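PDB 6Z5S: H subunit of photosynthetic reaction center complex from Rhodopseudomonas palustris, which probably caps the cytoplasmic side of the photosynthetic reaction centre and helps stabilise the core subunits and the quinone-reducing site. Local coordinates for residues 149-154 with 202-207; 176-181 with 191-196; 216-221 with 233-238. All blocks are in the same frame, centred on the assembly; numbering follows the deposited sequence.

Contact 1: 149-154 with 202-207; sequences GMPVVG and FGKVSV
Val153 and Val207 lie on two short chain segments running alongside each other, and the backbone bonds between them set the register. The amide of Val153 reaches Val205 O (N to O 3.0 Å), and the amide of Val207 returns to Val153 O (N to O 3.2 Å). Val153 thus spends both its N-H and its C=O on the residues flanking Ser206, as expected for a parallel pair. Both bonds are fairly straight at the hydrogen. A weaker CA-H...O contact adds to the first acceptor, Val152 CA lying 3.3 Å from Val205 O.

In the PRC-barrel domain this two-stranded parallel pairing of 152-153 with 205-206 stands beside the antiparallel sheet, and it ties residues ahead of strand 161-169 to residues that follow strand 188-192. The side chains of Val152 and Val207 also touch Leu191 of strand 188-192, while Val205 rests on Val163 of strand 161-169.

Apolar contacts line both faces of the pair. On one, Val152 and Val205 meet at a slant, Val152 CB being 3.7 Å from Val205 CG1. This CG1 stands between the backbone N and the carbonyl carbon of Val205 (chi1 59°), a torsion that turns it to its neighbour. On the other face, CG1 of Val153 packs against Ser206 CB (3.8 Å) and approaches the edge of the Phe202 ring at CZ (4.2 Å).

Before the paired residues, the aliphatic part of Lys204 passes the Pro151 ring at about a right angle, with Pro151 CG 3.4 Å from Lys204 CD. Met150, extended beyond CG, lays its sulfur against the backbone of Lys204, Met150 SD being 4.1 Å from Lys204 C.

Contact 2: 176-181 with 191-196; sequences RYLEVE and LPVPFA
Leu178 and Leu191 face each other as a hydrogen-bonded antiparallel pair, their side chains side by side and pointing the same way. They reach this alignment from different torsions: CG of Leu178 sits anti to its carbonyl carbon, whereas CG of Leu191 is placed anti to the backbone N (chi1 160°). The two branches that meet are CD1 of Leu178 and CD2 of Leu191, 4.2 Å apart. Between the two residues the backbones exchange bonds in both directions. Leu178 N to Leu191 O is nearly straight at the hydrogen (2.9 Å), and Leu191 N to Leu178 O, of equal length, is more bent.

On the opposite face, Tyr177 and Pro192 form the non-hydrogen-bonded pair. With CG of Tyr177 beside the backbone N (chi1 -60°), the ring crosses Pro192 at a slant and brings Tyr177 CE1 to 4.0 Å from Pro192 CG. The hydroxyl bonds to Glu232 of helix 229-245, which fixes the far end of the ring.

Val193, where the strand gives way to a 3-10 turn, donates its N-H to Arg176 O (Val193 N to O 2.9 Å). Its CG2 lies over the same carbonyl group and reaches Leu178 CD2 at 4.3 Å. The guanidinium of Arg176 instead forms a salt bridge with an acidic side chain of another protein's chain. This hairpin of strands 174-182 and 188-192, with a classic beta bulge where Arg176 and Tyr177 both face Trp167 of strand 161-169, forms part of the antiparallel sheet of the PRC-barrel domain.

Contact 3: 216-221 with 233-238; sequences AGVPTT and DKICAY
Gly217 starts the contact over the ring of Tyr238: its carbonyl oxygen lies on one face of the ring, Gly217 O being 3.4 Å from Tyr238 CE1, and the hydroxyl runs on beside Gly217 CA, where no side chain intervenes. That hydroxyl is hydrogen-bonded to Gln214 O, in the same loop just upstream, so the ring is held at its far end as well as across its face.

Val218 follows on the same face. Its CA stands 3.9 Å from the centroid of the Tyr238 ring and only 12° off the normal, a CH-pi contact, while Val218 CG2 leans towards Tyr238 CE2 at 3.6 Å. The other methyl, Val218 CG1, meets Ile235 CG2 at 4.2 Å. The torsion of Tyr238 explains the reach: with CG anti to the backbone N (chi1 -176°), the ring turns one face to Gly217 and Val218. The loop between strand 205-206 and helix 229-245 thus packs across Lys234, Ile235 and Tyr238, about one turn of that helix, without a hydrogen bond between the two segments. Val189, Leu190 and Pro192 of strand 188-192 bound the same interface. Replacing Tyr238 by an alanine would probably leave Gln214 O without its hydroxyl partner and deprive Val218 of the ring that carries its CA.

Pro219 then wedges into the helix surface. Its CD packs against Tyr238 CB (3.5 Å), its CG sits over the backbone carbonyl of Lys234, and its CB approaches Lys234 CB (4.0 Å). The carbonyl oxygen of Pro219 lies against the CG1 branch of Ile235, Pro219 O to Ile235 CG1 being 3.3 Å.

How the contacts relate
From the N terminus, residues 149-154 open contact 1, whose partner arrives 48 residues later. Within that long loop lies contact 2, where strand 174-182 turns back into strand 188-192, so the hairpin is nested inside the closure made by 202-207. Contact 3 comes afterwards in series, joining the loop 216-221 to helix 229-245. Contacts 1 and 2 touch directly, through Val152 with Val180 and through Val207 with Leu191, Phe195 and Ala196. Contact 2 in turn meets contact 3 where Pro192 packs on Ile235 and Cys236. Contacts 1 and 3 stay about 8 Å apart at their nearest atoms, with the hairpin bridging parallel pair and helix.

Contact 1: 149-154 with 202-207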
# COMPACT_ATOMS: atom_id res chain seq x y z
N GLY D 149 23.28 -37.19 3.49
CA GLY D 149 24.22 -37.99 2.72
C GLY D 149 25.17 -37.15 1.90
O GLY D 149 26.36 -37.47 1.82
N MET D 150 24.66 -36.08 1.30
CA MET D 150 25.51 -35.20 0.51
C MET D 150 26.64 -34.66 1.38
O MET D 150 26.37 -34.14 2.47
CB MET D 150 24.72 -34.04 -0.07
CG MET D 150 23.56 -34.41 -0.97
SD MET D 150 22.90 -32.93 -1.74
CE MET D 150 21.42 -33.55 -2.53
N PRO D 151 27.90 -34.79 0.97
CA PRO D 151 28.99 -34.17 1.73
C PRO D 151 29.08 -32.68 1.43
O PRO D 151 29.12 -32.26 0.28
CB PRO D 151 30.23 -34.92 1.25
CG PRO D 151 29.86 -35.51 -0.05
CD PRO D 151 28.38 -35.69 -0.09
N VAL D 152 29.10 -31.89 2.49
CA VAL D 152 29.13 -30.44 2.36
C VAL D 152 30.55 -29.98 2.09
O VAL D 152 31.52 -30.48 2.70
CB VAL D 152 28.56 -29.78 3.63
CG1 VAL D 152 29.37 -30.20 4.83
CG2 VAL D 152 28.56 -28.27 3.50
N VAL D 153 30.68 -29.02 1.19
CA VAL D 153 31.96 -28.53 0.70
C VAL D 153 32.08 -27.05 1.04
O VAL D 153 31.09 -26.31 1.06
CB VAL D 153 32.08 -28.77 -0.82
CG1 VAL D 153 31.14 -27.87 -1.60
CG2 VAL D 153 33.50 -28.58 -1.29
N GLY D 154 33.31 -26.62 1.31
CA GLY D 154 33.58 -25.24 1.69
C GLY D 154 33.40 -24.25 0.57
O GLY D 154 32.70 -24.53 -0.41
N PHE D 202 26.62 -30.22 -8.44
CA PHE D 202 27.29 -31.38 -9.02
C PHE D 202 26.90 -32.68 -8.32
O PHE D 202 26.26 -33.54 -8.93
CB PHE D 202 28.80 -31.14 -8.96
CG PHE D 202 29.24 -30.34 -7.75
CD1 PHE D 202 29.21 -28.96 -7.78
CD2 PHE D 202 29.68 -30.97 -6.60
CE1 PHE D 202 29.59 -28.22 -6.69
CE2 PHE D 202 30.06 -30.23 -5.51
CZ PHE D 202 30.02 -28.86 -5.55
N GLY D 203 27.26 -32.81 -7.05
CA GLY D 203 26.86 -33.96 -6.27
C GLY D 203 26.53 -33.64 -4.83
O GLY D 203 26.06 -34.50 -4.08
N LYS D 204 26.76 -32.39 -4.42
CA LYS D 204 26.92 -32.07 -3.01
C LYS D 204 26.20 -30.77 -2.71
O LYS D 204 25.53 -30.18 -3.56
CB LYS D 204 28.41 -32.00 -2.67
CG LYS D 204 29.12 -33.34 -2.80
CD LYS D 204 30.60 -33.25 -2.46
CE LYS D 204 31.41 -32.58 -3.55
NZ LYS D 204 31.43 -33.40 -4.79
N VAL D 205 26.32 -30.32 -1.46
CA VAL D 205 25.80 -29.03 -1.02
C VAL D 205 26.98 -28.12 -0.72
O VAL D 205 27.97 -28.54 -0.11
CB VAL D 205 24.88 -29.18 0.21
CG1 VAL D 205 25.62 -29.82 1.37
CG2 VAL D 205 24.32 -27.84 0.62
N SER D 206 26.89 -26.88 -1.17
CA SER D 206 28.01 -25.96 -1.16
C SER D 206 27.70 -24.74 -0.30
O SER D 206 26.62 -24.16 -0.39
CB SER D 206 28.35 -25.51 -2.58
OG SER D 206 27.32 -24.69 -3.10
N VAL D 207 28.68 -24.35 0.51
CA VAL D 207 28.60 -23.17 1.35
C VAL D 207 29.76 -22.26 0.98
O VAL D 207 30.92 -22.65 1.13
CB VAL D 207 28.63 -23.52 2.84
CG1 VAL D 207 28.87 -22.27 3.67
CG2 VAL D 207 27.34 -24.18 3.24

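Contact 2: 176-181 with 191-196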
# COMPACT_ATOMS: atom_id res chain seq x y z
N ARG D 176 15.41 -25.65 8.97
CA ARG D 176 16.21 -24.52 9.44
C ARG D 176 17.70 -24.81 9.43
O ARG D 176 18.49 -23.94 9.04
CB ARG D 176 15.79 -24.11 10.85
CG ARG D 176 14.32 -23.77 11.02
CD ARG D 176 13.79 -22.93 9.87
NE ARG D 176 14.06 -21.51 10.04
CZ ARG D 176 13.21 -20.63 10.56
NH1 ARG D 176 12.01 -21.03 10.98
NH2 ARG D 176 13.55 -19.36 10.67
N TYR D 177 18.13 -26.00 9.84
CA TYR D 177 19.55 -26.30 9.93
C TYR D 177 19.83 -27.67 9.33
O TYR D 177 18.99 -28.57 9.37
CB TYR D 177 20.04 -26.26 11.38
CG TYR D 177 19.85 -24.93 12.03
CD1 TYR D 177 20.80 -23.94 11.91
CD2 TYR D 177 18.71 -24.65 12.76
CE1 TYR D 177 20.63 -22.71 12.50
CE2 TYR D 177 18.53 -23.43 13.36
CZ TYR D 177 19.49 -22.46 13.22
OH TYR D 177 19.31 -21.24 13.82
N LEU D 178 21.03 -27.81 8.78
CA LEU D 178 21.60 -29.09 8.40
C LEU D 178 22.67 -29.47 9.40
O LEU D 178 23.57 -28.68 9.67
CB LEU D 178 22.21 -29.04 7.00
CG LEU D 178 21.37 -28.46 5.86
CD1 LEU D 178 22.18 -28.48 4.59
CD2 LEU D 178 20.10 -29.25 5.70
N GLU D 179 22.54 -30.65 9.98
CA GLU D 179 23.61 -31.17 10.81
C GLU D 179 24.73 -31.67 9.92
O GLU D 179 24.47 -32.30 8.89
CB GLU D 179 23.11 -32.29 11.72
CG GLU D 179 23.89 -32.43 13.00
CD GLU D 179 23.11 -33.19 14.06
OE1 GLU D 179 22.14 -33.88 13.71
OE2 GLU D 179 23.48 -33.09 15.25
N VAL D 180 25.96 -31.39 10.30
CA VAL D 180 27.12 -31.75 9.50
C VAL D 180 28.10 -32.49 10.38
O VAL D 180 28.62 -31.92 11.35
CB VAL D 180 27.79 -30.52 8.87
CG1 VAL D 180 29.05 -30.94 8.18
CG2 VAL D 180 26.85 -29.86 7.90
N GLU D 181 28.33 -33.76 10.07
CA GLU D 181 29.46 -34.50 10.61
C GLU D 181 30.73 -33.91 10.01
O GLU D 181 30.96 -34.02 8.80
CB GLU D 181 29.33 -35.98 10.26
CG GLU D 181 30.40 -36.87 10.83
CD GLU D 181 30.30 -36.98 12.34
OE1 GLU D 181 29.19 -36.81 12.88
OE2 GLU D 181 31.34 -37.25 12.98
N LEU D 191 24.46 -26.00 10.34
CA LEU D 191 24.64 -25.12 9.19
C LEU D 191 23.30 -24.53 8.83
O LEU D 191 22.38 -25.28 8.44
CB LEU D 191 25.23 -25.90 8.02
CG LEU D 191 25.06 -25.31 6.63
CD1 LEU D 191 25.76 -23.98 6.53
CD2 LEU D 191 25.60 -26.27 5.60
N PRO D 192 23.11 -23.22 8.95
CA PRO D 192 21.82 -22.63 8.60
C PRO D 192 21.51 -22.83 7.13
O PRO D 192 22.37 -22.67 6.27
CB PRO D 192 22.01 -21.15 8.94
CG PRO D 192 23.16 -21.11 9.87
CD PRO D 192 24.06 -22.21 9.45
N VAL D 193 20.26 -23.21 6.86
CA VAL D 193 19.85 -23.46 5.48
C VAL D 193 20.07 -22.26 4.57
O VAL D 193 20.60 -22.44 3.46
CB VAL D 193 18.39 -23.96 5.44
CG1 VAL D 193 17.89 -24.02 4.02
CG2 VAL D 193 18.29 -25.32 6.10
N PRO D 194 19.72 -21.02 4.96
CA PRO D 194 19.96 -19.89 4.05
C PRO D 194 21.42 -19.68 3.70
O PRO D 194 21.71 -19.02 2.69
CB PRO D 194 19.40 -18.70 4.82
CG PRO D 194 18.40 -19.28 5.73
CD PRO D 194 18.97 -20.59 6.15
N PHE D 195 22.34 -20.22 4.48
CA PHE D 195 23.76 -20.10 4.19
C PHE D 195 24.28 -21.25 3.34
O PHE D 195 25.49 -21.37 3.16
CB PHE D 195 24.56 -20.02 5.48
CG PHE D 195 24.59 -18.65 6.09
CD1 PHE D 195 25.35 -17.65 5.53
CD2 PHE D 195 23.86 -18.37 7.23
CE1 PHE D 195 25.39 -16.40 6.09
CE2 PHE D 195 23.89 -17.12 7.79
CZ PHE D 195 24.65 -16.13 7.22
N ALA D 196 23.40 -22.09 2.83
CA ALA D 196 23.80 -23.25 2.05
C ALA D 196 23.01 -23.30 0.76
O ALA D 196 21.84 -22.91 0.71
CB ALA D 196 23.62 -24.55 2.83

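Contact 3: 216-221 with 233-238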
# COMPACT_ATOMS: atom_id res chain seq x y z
N ALA D 216 35.21 -26.82 11.22
CA ALA D 216 35.60 -27.28 12.54
C ALA D 216 35.28 -26.25 13.61
O ALA D 216 35.00 -26.61 14.76
CB ALA D 216 37.09 -27.62 12.56
N GLY D 217 35.31 -24.97 13.26
CA GLY D 217 35.13 -23.91 14.23
C GLY D 217 33.72 -23.44 14.45
O GLY D 217 33.50 -22.56 15.29
N VAL D 218 32.74 -24.00 13.74
CA VAL D 218 31.35 -23.59 13.94
C VAL D 218 30.95 -23.86 15.38
O VAL D 218 31.24 -24.96 15.91
CB VAL D 218 30.43 -24.34 12.96
CG1 VAL D 218 28.98 -23.97 13.20
CG2 VAL D 218 30.83 -24.05 11.54
N PRO D 219 30.32 -22.92 16.08
CA PRO D 219 29.96 -23.15 17.48
C PRO D 219 28.98 -24.31 17.62
O PRO D 219 27.94 -24.34 16.97
CB PRO D 219 29.33 -21.82 17.91
CG PRO D 219 29.80 -20.83 16.92
CD PRO D 219 29.94 -21.57 15.64
N THR D 220 29.33 -25.26 18.48
CA THR D 220 28.54 -26.46 18.64
C THR D 220 27.47 -26.27 19.71
O THR D 220 27.67 -25.56 20.70
CB THR D 220 29.43 -27.64 19.02
OG1 THR D 220 30.11 -27.35 20.24
CG2 THR D 220 30.44 -27.90 17.93
N THR D 221 26.34 -26.93 19.51
CA THR D 221 25.25 -26.89 20.47
C THR D 221 25.54 -27.82 21.64
O THR D 221 26.11 -28.89 21.48
CB THR D 221 23.93 -27.28 19.80
OG1 THR D 221 22.90 -27.41 20.78
CG2 THR D 221 24.08 -28.58 19.04
N ASP D 233 22.11 -17.74 17.39
CA ASP D 233 22.85 -16.55 16.98
C ASP D 233 24.32 -16.84 16.77
O ASP D 233 24.93 -16.32 15.84
CB ASP D 233 22.69 -15.40 17.97
CG ASP D 233 21.49 -14.54 17.66
OD1 ASP D 233 20.92 -14.68 16.56
OD2 ASP D 233 21.20 -13.62 18.45
N LYS D 234 24.92 -17.68 17.62
CA LYS D 234 26.35 -17.94 17.47
C LYS D 234 26.65 -18.63 16.15
O LYS D 234 27.63 -18.29 15.48
CB LYS D 234 26.86 -18.76 18.64
CG LYS D 234 27.24 -17.91 19.82
CD LYS D 234 27.75 -18.74 20.96
CE LYS D 234 27.94 -17.90 22.20
NZ LYS D 234 28.27 -18.73 23.38
N ILE D 235 25.80 -19.56 15.73
CA ILE D 235 26.04 -20.28 14.49
C ILE D 235 25.82 -19.37 13.29
O ILE D 235 26.68 -19.27 12.40
CB ILE D 235 25.16 -21.54 14.42
CG1 ILE D 235 25.62 -22.55 15.46
CG2 ILE D 235 25.20 -22.15 13.05
CD1 ILE D 235 24.56 -23.53 15.86
N CYS D 236 24.67 -18.69 13.24
CA CYS D 236 24.44 -17.78 12.13
C CYS D 236 25.48 -16.67 12.08
O CYS D 236 25.83 -16.20 11.00
CB CYS D 236 23.03 -17.19 12.20
SG CYS D 236 21.72 -18.39 12.49
N ALA D 237 26.02 -16.28 13.23
CA ALA D 237 27.04 -15.24 13.26
C ALA D 237 28.38 -15.76 12.78
O ALA D 237 29.12 -15.05 12.09
CB ALA D 237 27.16 -14.67 14.66
N TYR D 238 28.73 -16.99 13.15
CA TYR D 238 29.94 -17.60 12.62
C TYR D 238 29.88 -17.67 11.11
O TYR D 238 30.89 -17.46 10.43
CB TYR D 238 30.15 -18.99 13.22
CG TYR D 238 31.43 -19.63 12.78
CD1 TYR D 238 32.60 -19.44 13.50
CD2 TYR D 238 31.49 -20.42 11.65
CE1 TYR D 238 33.77 -20.02 13.11
CE2 TYR D 238 32.66 -21.00 11.25
CZ TYR D 238 33.80 -20.80 11.99
OH TYR D 238 34.98 -21.38 11.59